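Local coordinates for uncharacterized protein Ta1441 (Thermoplasma acidophilum, PDB 3GAA), which is of unknown function but belongs to the PAC2 family of proteasome assembly chaperones, and so may act in proteasome assembly, at residues W113-G118 / L176-T181; E135-F140 / I193-A198; K145-K150 / K208-K213. All blocks are in the same frame, centred on the assembly; numbering follows the deposited sequence.

Contact 1. Residues W113-G118 / L176-T181; sequences WIDQVG and LVRKIT
Asp115 and Arg178 meet as a buried salt bridge between the C-terminal turns of two helices, 103-117 and 166-178, in the alpha/beta fold of this PAC2-family protein. The two side chains run at a slant to one another, with the carboxylate and guanidinium planes turned 74° apart. OD2 nevertheless lies at the edge of the guanidinium, almost in its plane, and takes a single bond from Arg178 NH1 (3.0 Å, N-H...O angle 159°) on its anti lone pair, the one facing away from OD1. The extended Arg178 chain passes alongside the same oxygen, bringing CD to 3.3 Å from Asp115 OD2. Arg178 NE is paired with Glu174, one turn back on its own helix, so the guanidinium is shared by two carboxylates. Asp115 likewise has a second charged partner: OD1 bridges to Arg22 of a second subunit, which ties this helix pair into the subunit interface. Both helices close in Schellman motifs, at Gly118 and Lys179, and beyond the second of these the chain turns toward strand 181-190. Ile180, on that turn, sends its tip against the carboxylate, with CD1 3.7 Å from Asp115 OD1.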
loop_
_atom_site.group_PDB
_atom_site.type_symbol
_atom_site.label_atom_id
_atom_site.label_comp_id
_atom_site.label_asym_id
_atom_site.label_seq_id
_atom_site.Cartn_x
_atom_site.Cartn_y
_atom_site.Cartn_z
ATOM N N TRP A 113 -19.012 12.800 -4.005
ATOM C CA TRP A 113 -20.211 11.998 -4.130
ATOM C C TRP A 113 -21.145 12.616 -5.147
ATOM O O TRP A 113 -21.756 11.922 -5.909
ATOM C CB TRP A 113 -20.888 11.942 -2.774
ATOM C CG TRP A 113 -22.069 11.108 -2.690
ATOM C CD1 TRP A 113 -22.101 9.858 -2.281
ATOM C CD2 TRP A 113 -23.434 11.499 -2.955
ATOM N NE1 TRP A 113 -23.398 9.395 -2.282
ATOM C CE2 TRP A 113 -24.234 10.380 -2.717
ATOM C CE3 TRP A 113 -24.045 12.685 -3.380
ATOM C CZ2 TRP A 113 -25.616 10.382 -2.884
ATOM C CZ3 TRP A 113 -25.441 12.691 -3.547
ATOM C CH2 TRP A 113 -26.201 11.532 -3.300
ATOM N N ILE A 114 -21.253 13.936 -5.117
ATOM C CA ILE A 114 -22.153 14.633 -5.978
ATOM C C ILE A 114 -21.655 14.535 -7.394
ATOM O O ILE A 114 -22.436 14.377 -8.284
ATOM C CB ILE A 114 -22.314 16.102 -5.542
ATOM C CG1 ILE A 114 -23.175 16.160 -4.303
ATOM C CG2 ILE A 114 -23.043 16.912 -6.560
ATOM C CD1 ILE A 114 -23.256 17.537 -3.734
ATOM N N ASP A 115 -20.361 14.638 -7.620
ATOM C CA ASP A 115 -19.816 14.531 -8.984
ATOM C C ASP A 115 -20.174 13.137 -9.518
ATOM O O ASP A 115 -20.570 12.992 -10.660
ATOM C CB ASP A 115 -18.279 14.766 -8.998
ATOM C CG ASP A 115 -17.741 15.275 -10.358
ATOM O OD1 ASP A 115 -18.501 15.107 -11.355
ATOM O OD2 ASP A 115 -16.558 15.824 -10.416
ATOM N N GLN A 116 -20.077 12.116 -8.667
ATOM C CA GLN A 116 -20.290 10.718 -9.111
ATOM C C GLN A 116 -21.742 10.336 -9.287
ATOM O O GLN A 116 -22.024 9.473 -10.070
ATOM C CB GLN A 116 -19.611 9.716 -8.156
ATOM C CG GLN A 116 -18.488 8.883 -8.814
ATOM C CD GLN A 116 -17.223 9.695 -9.151
ATOM O OE1 GLN A 116 -16.091 9.205 -9.044
ATOM N NE2 GLN A 116 -17.417 10.939 -9.564
ATOM N N VAL A 117 -22.646 10.968 -8.561
ATOM C CA VAL A 117 -24.081 10.821 -8.747
ATOM C C VAL A 117 -24.582 11.470 -10.080
ATOM O O VAL A 117 -25.738 11.248 -10.502
ATOM C CB VAL A 117 -24.776 11.458 -7.537
ATOM C CG1 VAL A 117 -26.071 12.088 -7.902
ATOM C CG2 VAL A 117 -24.929 10.447 -6.419
ATOM N N GLY A 118 -23.731 12.259 -10.748
ATOM C CA GLY A 118 -24.061 12.815 -12.051
ATOM C C GLY A 118 -24.721 14.173 -12.006
ATOM O O GLY A 118 -25.308 14.619 -12.991
ATOM N N LEU A 176 -15.938 24.810 -9.735
ATOM C CA LEU A 176 -15.190 25.478 -10.787
ATOM C C LEU A 176 -14.120 24.532 -11.313
ATOM O O LEU A 176 -13.915 24.440 -12.491
ATOM C CB LEU A 176 -14.541 26.764 -10.314
ATOM C CG LEU A 176 -15.233 28.148 -10.319
ATOM C CD1 LEU A 176 -16.470 28.194 -11.167
ATOM C CD2 LEU A 176 -15.471 28.725 -8.877
ATOM N N VAL A 177 -13.458 23.800 -10.459
ATOM C CA VAL A 177 -12.454 22.884 -10.944
ATOM C C VAL A 177 -13.030 21.649 -11.660
ATOM O O VAL A 177 -12.534 21.182 -12.713
ATOM C CB VAL A 177 -11.561 22.429 -9.824
ATOM C CG1 VAL A 177 -10.692 21.407 -10.390
ATOM C CG2 VAL A 177 -10.746 23.684 -9.257
ATOM N N ARG A 178 -14.103 21.121 -11.115
ATOM C CA ARG A 178 -14.722 19.956 -11.701
ATOM C C ARG A 178 -15.502 20.241 -12.965
ATOM O O ARG A 178 -15.967 19.315 -13.587
ATOM C CB ARG A 178 -15.645 19.330 -10.678
ATOM C CG ARG A 178 -14.887 18.713 -9.537
ATOM C CD ARG A 178 -15.824 18.371 -8.434
ATOM N NE ARG A 178 -15.158 17.945 -7.209
ATOM C CZ ARG A 178 -14.785 16.701 -6.979
ATOM N NH1 ARG A 178 -15.010 15.777 -7.889
ATOM N NH2 ARG A 178 -14.219 16.360 -5.838
ATOM N N LYS A 179 -15.634 21.507 -13.339
ATOM C CA LYS A 179 -16.566 21.978 -14.375
ATOM C C LYS A 179 -18.020 21.547 -14.249
ATOM O O LYS A 179 -18.638 21.184 -15.212
ATOM C CB LYS A 179 -16.023 21.660 -15.760
ATOM C CG LYS A 179 -14.915 22.614 -16.184
ATOM C CD LYS A 179 -14.983 22.946 -17.711
ATOM C CE LYS A 179 -16.090 23.999 -18.037
ATOM N NZ LYS A 179 -15.745 25.419 -17.578
ATOM N N ILE A 180 -18.558 21.577 -13.047
ATOM C CA ILE A 180 -20.007 21.488 -12.828
ATOM C C ILE A 180 -20.498 22.895 -12.486
ATOM O O ILE A 180 -19.763 23.643 -11.844
ATOM C CB ILE A 180 -20.335 20.655 -11.613
ATOM C CG1 ILE A 180 -19.695 19.274 -11.725
ATOM C CG2 ILE A 180 -21.843 20.605 -11.439
ATOM C CD1 ILE A 180 -19.938 18.410 -10.529
ATOM N N THR A 181 -21.713 23.248 -12.885
ATOM C CA THR A 181 -22.233 24.599 -12.678
ATOM C C THR A 181 -22.588 24.715 -11.240
ATOM O O THR A 181 -23.354 23.893 -10.766
ATOM C CB THR A 181 -23.528 24.869 -13.469
ATOM O OG1 THR A 181 -23.246 24.715 -14.854
ATOM C CG2 THR A 181 -24.029 26.297 -13.197
#

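Contact 2. Residues E135-F140 / I193-A198; sequences EERPVF and IPDPGA
Arg137 leaves its backbone with CG anti to N (chi1 156°) and then bends at chi3 (34°), a turn that carries the guanidinium across to the loop and first helical turn of 193-198. Asp195 comes from the opposite direction, its own CG also anti to the backbone N, and the two charged ends meet in an end-on, two-nitrogen grip. NH1 of Arg137 bonds to Asp195 OD2 at 2.6 Å, and NH2 of Arg137 to Asp195 OD1 at 2.9 Å. Both oxygens lie close to the guanidinium plane, but that plane and the carboxylate are turned 35° apart. OD1 is approached on its syn side, somewhat tilted out of the carboxylate plane, and OD2 from above that plane.

One face of the same guanidinium rests on the start of helix 196-210. The backbone carbonyl carbon of Gly197 sits over the centre of the group, 3.4 Å above its plane, and Ala198 N lies nearer the rim. That nitrogen bonds back to Asp195 O, so its contact with the guanidinium is packing. Gly197 CA is 3.4 Å from Arg137 NH2. Ala198 adds its methyl, with CB 3.6 Å from Arg137 NH1.

Further bonds fix both partners. Arg137 NH1 also donates to the carbonyl of Pro188, and Asp195 OD2 accepts from the backbone N of Ser190, so backbone atoms near the end of strand 181-190 bond to both members of the ion pair. The contact thus joins the loop ahead of strand 140-142 to the strand-to-helix connection 191-195. With two bonds between opposite charges and further backbone partners, the guanidinium is restrained in rotation as well as position, and the pairing probably favours the ionised form of Asp195.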
loop_
_atom_site.group_PDB
_atom_site.type_symbol
_atom_site.label_atom_id
_atom_site.label_comp_id
_atom_site.label_asym_id
_atom_site.label_seq_id
_atom_site.Cartn_x
_atom_site.Cartn_y
_atom_site.Cartn_z
ATOM N N GLU A 135 -39.808 45.500 3.360
ATOM C CA GLU A 135 -40.532 44.396 2.642
ATOM C C GLU A 135 -40.147 44.143 1.175
ATOM O O GLU A 135 -40.445 43.068 0.614
ATOM C CB GLU A 135 -42.059 44.586 2.724
ATOM C CG GLU A 135 -42.902 43.301 2.439
ATOM C CD GLU A 135 -44.375 43.628 2.126
ATOM O OE1 GLU A 135 -44.830 44.768 2.425
ATOM O OE2 GLU A 135 -45.074 42.743 1.576
ATOM N N GLU A 136 -39.536 45.152 0.552
ATOM C CA GLU A 136 -38.751 44.960 -0.671
ATOM C C GLU A 136 -37.464 44.205 -0.293
ATOM O O GLU A 136 -36.481 44.836 0.124
ATOM C CB GLU A 136 -38.423 46.333 -1.336
ATOM C CG GLU A 136 -39.642 47.273 -1.716
ATOM C CD GLU A 136 -41.058 46.598 -1.639
ATOM O OE1 GLU A 136 -42.057 47.326 -1.333
ATOM O OE2 GLU A 136 -41.181 45.357 -1.867
ATOM N N ARG A 137 -37.489 42.869 -0.378
ATOM C CA ARG A 137 -36.317 42.077 -0.050
ATOM C C ARG A 137 -35.722 41.464 -1.306
ATOM O O ARG A 137 -36.361 40.655 -1.961
ATOM C CB ARG A 137 -36.645 40.995 0.946
ATOM C CG ARG A 137 -35.662 39.815 0.898
ATOM C CD ARG A 137 -35.548 39.094 2.199
ATOM N NE ARG A 137 -36.811 39.077 2.927
ATOM C CZ ARG A 137 -36.918 38.719 4.203
ATOM N NH1 ARG A 137 -35.841 38.331 4.895
ATOM N NH2 ARG A 137 -38.108 38.722 4.786
ATOM N N PRO A 138 -34.468 41.822 -1.623
ATOM C CA PRO A 138 -33.773 41.325 -2.813
ATOM C C PRO A 138 -33.108 39.920 -2.688
ATOM O O PRO A 138 -32.790 39.432 -1.594
ATOM C CB PRO A 138 -32.701 42.393 -3.016
ATOM C CG PRO A 138 -32.359 42.838 -1.617
ATOM C CD PRO A 138 -33.606 42.719 -0.824
ATOM N N VAL A 139 -32.907 39.266 -3.816
ATOM C CA VAL A 139 -32.056 38.092 -3.824
ATOM C C VAL A 139 -30.766 38.400 -4.569
ATOM O O VAL A 139 -30.780 39.010 -5.606
ATOM C CB VAL A 139 -32.746 36.828 -4.406
ATOM C CG1 VAL A 139 -31.785 35.647 -4.380
ATOM C CG2 VAL A 139 -33.908 36.468 -3.588
ATOM N N PHE A 140 -29.654 37.936 -4.022
ATOM C CA PHE A 140 -28.400 38.033 -4.734
ATOM C C PHE A 140 -27.955 36.695 -5.127
ATOM O O PHE A 140 -28.441 35.701 -4.603
ATOM C CB PHE A 140 -27.335 38.714 -3.906
ATOM C CG PHE A 140 -27.750 40.025 -3.439
ATOM C CD1 PHE A 140 -27.649 41.130 -4.282
ATOM C CD2 PHE A 140 -28.361 40.158 -2.223
ATOM C CE1 PHE A 140 -28.109 42.415 -3.858
ATOM C CE2 PHE A 140 -28.802 41.423 -1.772
ATOM C CZ PHE A 140 -28.677 42.557 -2.587
ATOM N N ILE A 193 -35.158 38.557 15.165
ATOM C CA ILE A 193 -36.479 37.922 15.065
ATOM C C ILE A 193 -36.620 36.915 13.902
ATOM O O ILE A 193 -35.905 37.039 12.890
ATOM C CB ILE A 193 -37.591 38.995 14.990
ATOM C CG1 ILE A 193 -37.480 39.866 13.726
ATOM C CG2 ILE A 193 -37.558 39.860 16.292
ATOM C CD1 ILE A 193 -36.461 41.009 13.856
ATOM N N PRO A 194 -37.528 35.916 14.031
ATOM C CA PRO A 194 -37.644 34.858 12.993
ATOM C C PRO A 194 -38.044 35.425 11.637
ATOM O O PRO A 194 -38.828 36.352 11.588
ATOM C CB PRO A 194 -38.740 33.945 13.533
ATOM C CG PRO A 194 -38.849 34.293 14.999
ATOM C CD PRO A 194 -38.510 35.729 15.103
ATOM N N ASP A 195 -37.508 34.882 10.550
ATOM C CA ASP A 195 -37.613 35.544 9.249
ATOM C C ASP A 195 -37.942 34.626 8.065
ATOM O O ASP A 195 -37.113 34.410 7.193
ATOM C CB ASP A 195 -36.332 36.311 8.957
ATOM C CG ASP A 195 -36.528 37.354 7.875
ATOM O OD1 ASP A 195 -37.697 37.500 7.409
ATOM O OD2 ASP A 195 -35.537 38.031 7.481
ATOM N N PRO A 196 -39.180 34.133 8.006
ATOM C CA PRO A 196 -39.668 33.261 6.932
ATOM C C PRO A 196 -39.621 33.832 5.519
ATOM O O PRO A 196 -39.489 33.078 4.579
ATOM C CB PRO A 196 -41.122 33.009 7.311
ATOM C CG PRO A 196 -41.206 33.334 8.719
ATOM C CD PRO A 196 -40.246 34.438 8.960
ATOM N N GLY A 197 -39.721 35.135 5.362
ATOM C CA GLY A 197 -39.556 35.748 4.046
ATOM C C GLY A 197 -38.163 35.567 3.459
ATOM O O GLY A 197 -37.999 35.647 2.237
ATOM N N ALA A 198 -37.151 35.323 4.304
ATOM C CA ALA A 198 -35.818 35.007 3.806
ATOM C C ALA A 198 -35.936 33.672 3.044
ATOM O O ALA A 198 -35.663 33.575 1.846
ATOM C CB ALA A 198 -34.828 34.910 4.945
#

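Contact 3. Residues K145-K150 / K208-K213; sequences KPKLDK and KAYNLK
Helix 145-153 contributes its first turns, continuous through 145-150, and helix 196-210 its last, which ends at Tyr210 before Asn211 leaves helical geometry with positive phi. The backbones stay well apart, and the gap is spanned by the long side chains of Lys147 and Tyr210. Lys147 sets out toward the other segment, bends at chi2 (-88°) and runs on extended to its ammonium. The Tyr210 CB does not point directly at the lysine helix, yet the ring reaches across until its hydroxyl lies next to the amine, with Lys147 NZ 2.9 Å from Tyr210 OH. The amine approaches the ring obliquely, Lys147 NZ lying 3.4 Å from Tyr210 CZ. Both polar ends also meet Glu121 at the start of strand 121-130: its OE1 forms a salt bridge with Lys147 NZ and a hydrogen bond with Tyr210 OH. Tyr210 also packs on Leu183 of strand 181-190. This is surface packing in an alpha/beta fold, in which side chains from two helix ends converge on a carboxylate at the first residue of strand 121-130, an interior strand of the central mixed sheet.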
loop_
_atom_site.group_PDB
_atom_site.type_symbol
_atom_site.label_atom_id
_atom_site.label_comp_id
_atom_site.label_asym_id
_atom_site.label_seq_id
_atom_site.Cartn_x
_atom_site.Cartn_y
_atom_site.Cartn_z
ATOM N N LYS A 145 -20.638 34.487 -15.259
ATOM C CA LYS A 145 -21.190 35.593 -16.041
ATOM C C LYS A 145 -22.403 35.178 -16.848
ATOM O O LYS A 145 -23.463 35.779 -16.767
ATOM C CB LYS A 145 -20.135 36.200 -16.969
ATOM C CG LYS A 145 -19.454 37.464 -16.415
ATOM C CD LYS A 145 -18.938 38.417 -17.571
ATOM C CE LYS A 145 -18.437 39.832 -17.052
ATOM N NZ LYS A 145 -16.950 39.937 -16.721
ATOM N N PRO A 146 -22.268 34.148 -17.637
ATOM C CA PRO A 146 -23.442 33.789 -18.419
ATOM C C PRO A 146 -24.735 33.503 -17.586
ATOM O O PRO A 146 -25.850 33.939 -17.964
ATOM C CB PRO A 146 -22.982 32.559 -19.189
ATOM C CG PRO A 146 -21.512 32.622 -19.141
ATOM C CD PRO A 146 -21.113 33.300 -17.895
ATOM N N LYS A 147 -24.578 32.789 -16.470
ATOM C CA LYS A 147 -25.661 32.625 -15.518
ATOM C C LYS A 147 -26.086 33.985 -14.912
ATOM O O LYS A 147 -27.262 34.356 -14.970
ATOM C CB LYS A 147 -25.279 31.618 -14.435
ATOM C CG LYS A 147 -25.536 30.148 -14.826
ATOM C CD LYS A 147 -26.984 29.717 -14.451
ATOM C CE LYS A 147 -27.320 28.280 -14.870
ATOM N NZ LYS A 147 -28.565 27.759 -14.201
ATOM N N LEU A 148 -25.135 34.726 -14.349
ATOM C CA LEU A 148 -25.434 36.042 -13.756
ATOM C C LEU A 148 -26.268 36.933 -14.669
ATOM O O LEU A 148 -27.121 37.668 -14.204
ATOM C CB LEU A 148 -24.148 36.796 -13.438
ATOM C CG LEU A 148 -23.498 36.545 -12.110
ATOM C CD1 LEU A 148 -22.287 37.424 -12.001
ATOM C CD2 LEU A 148 -24.483 36.876 -11.050
ATOM N N ASP A 149 -26.010 36.846 -15.965
ATOM C CA ASP A 149 -26.694 37.637 -16.964
ATOM C C ASP A 149 -28.121 37.206 -17.193
ATOM O O ASP A 149 -28.979 38.066 -17.258
ATOM C CB ASP A 149 -25.883 37.643 -18.267
ATOM C CG ASP A 149 -24.641 38.621 -18.197
ATOM O OD1 ASP A 149 -24.060 38.859 -17.075
ATOM O OD2 ASP A 149 -24.252 39.164 -19.278
ATOM N N LYS A 150 -28.389 35.903 -17.294
ATOM C CA LYS A 150 -29.766 35.391 -17.262
ATOM C C LYS A 150 -30.471 35.843 -15.983
ATOM O O LYS A 150 -31.508 36.479 -16.029
ATOM C CB LYS A 150 -29.794 33.867 -17.314
ATOM C CG LYS A 150 -29.255 33.215 -18.607
ATOM C CD LYS A 150 -29.786 31.738 -18.802
ATOM C CE LYS A 150 -28.718 30.699 -19.315
ATOM N NZ LYS A 150 -28.074 29.866 -18.162
ATOM N N LYS A 208 -37.503 30.135 -10.072
ATOM C CA LYS A 208 -37.174 30.902 -11.246
ATOM C C LYS A 208 -35.950 30.348 -11.973
ATOM O O LYS A 208 -35.886 30.395 -13.173
ATOM C CB LYS A 208 -36.869 32.333 -10.858
ATOM C CG LYS A 208 -36.758 33.293 -12.031
ATOM C CD LYS A 208 -38.131 33.758 -12.485
ATOM C CE LYS A 208 -38.139 34.659 -13.737
ATOM N NZ LYS A 208 -39.580 35.206 -13.955
ATOM N N ALA A 209 -34.954 29.843 -11.275
ATOM C CA ALA A 209 -33.773 29.424 -11.977
ATOM C C ALA A 209 -33.933 28.051 -12.603
ATOM O O ALA A 209 -33.405 27.845 -13.696
ATOM C CB ALA A 209 -32.555 29.469 -11.085
ATOM N N TYR A 210 -34.644 27.128 -11.935
ATOM C CA TYR A 210 -34.587 25.686 -12.242
ATOM C C TYR A 210 -35.930 25.053 -12.427
ATOM O O TYR A 210 -36.040 23.857 -12.670
ATOM C CB TYR A 210 -33.832 24.937 -11.143
ATOM C CG TYR A 210 -32.396 25.345 -11.171
ATOM C CD1 TYR A 210 -31.554 24.850 -12.159
ATOM C CD2 TYR A 210 -31.896 26.317 -10.314
ATOM C CE1 TYR A 210 -30.236 25.257 -12.281
ATOM C CE2 TYR A 210 -30.538 26.746 -10.426
ATOM C CZ TYR A 210 -29.727 26.193 -11.424
ATOM O OH TYR A 210 -28.414 26.577 -11.595
ATOM N N ASN A 211 -36.973 25.847 -12.296
ATOM C CA ASN A 211 -38.276 25.357 -12.557
ATOM C C ASN A 211 -38.573 24.050 -11.838
ATOM O O ASN A 211 -39.370 23.247 -12.264
ATOM C CB ASN A 211 -38.437 25.217 -14.049
ATOM C CG ASN A 211 -39.877 25.015 -14.436
ATOM O OD1 ASN A 211 -40.205 24.054 -15.167
ATOM N ND2 ASN A 211 -40.780 25.870 -13.895
ATOM N N LEU A 212 -37.924 23.836 -10.707
ATOM C CA LEU A 212 -38.444 22.899 -9.726
ATOM C C LEU A 212 -39.737 23.589 -9.517
ATOM O O LEU A 212 -39.818 24.771 -9.897
ATOM C CB LEU A 212 -37.607 22.933 -8.471
ATOM C CG LEU A 212 -36.098 22.820 -8.721
ATOM C CD1 LEU A 212 -35.396 22.333 -7.450
ATOM C CD2 LEU A 212 -35.823 21.905 -9.908
ATOM N N LYS A 213 -40.771 22.969 -8.980
ATOM C CA LYS A 213 -41.938 23.819 -8.694
ATOM C C LYS A 213 -42.324 23.655 -7.268
ATOM O O LYS A 213 -43.325 23.079 -6.947
ATOM C CB LYS A 213 -43.049 23.513 -9.658
ATOM C CG LYS A 213 -42.866 24.201 -11.029
ATOM C CD LYS A 213 -43.081 23.215 -12.210
ATOM C CE LYS A 213 -44.489 22.730 -12.370
ATOM N NZ LYS A 213 -44.746 22.417 -13.832
#

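All three contacts have residues packed on or belonging to strand 181-190, and their segments alternate along the chain. Contacts 1 and 3 are adjacent, with centres 18 Å apart, and they touch where Thr181 CG2 packs 4.2 Å from Lys147 CE; Glu121, the carboxylate partner in contact 3, also packs on Thr181. Contacts 2 and 3 use the two ends of helix 196-210, with centres 20 Å apart and nearest atoms about 7 Å apart. Contacts 1 and 2 lie on opposite sides of the chain's centre, 30 Å between their centres. Contacts 1 and 3 both pack against one neighbouring subunit, not the one supplying Arg22, whereas contact 2 touches no other chain of the assembly.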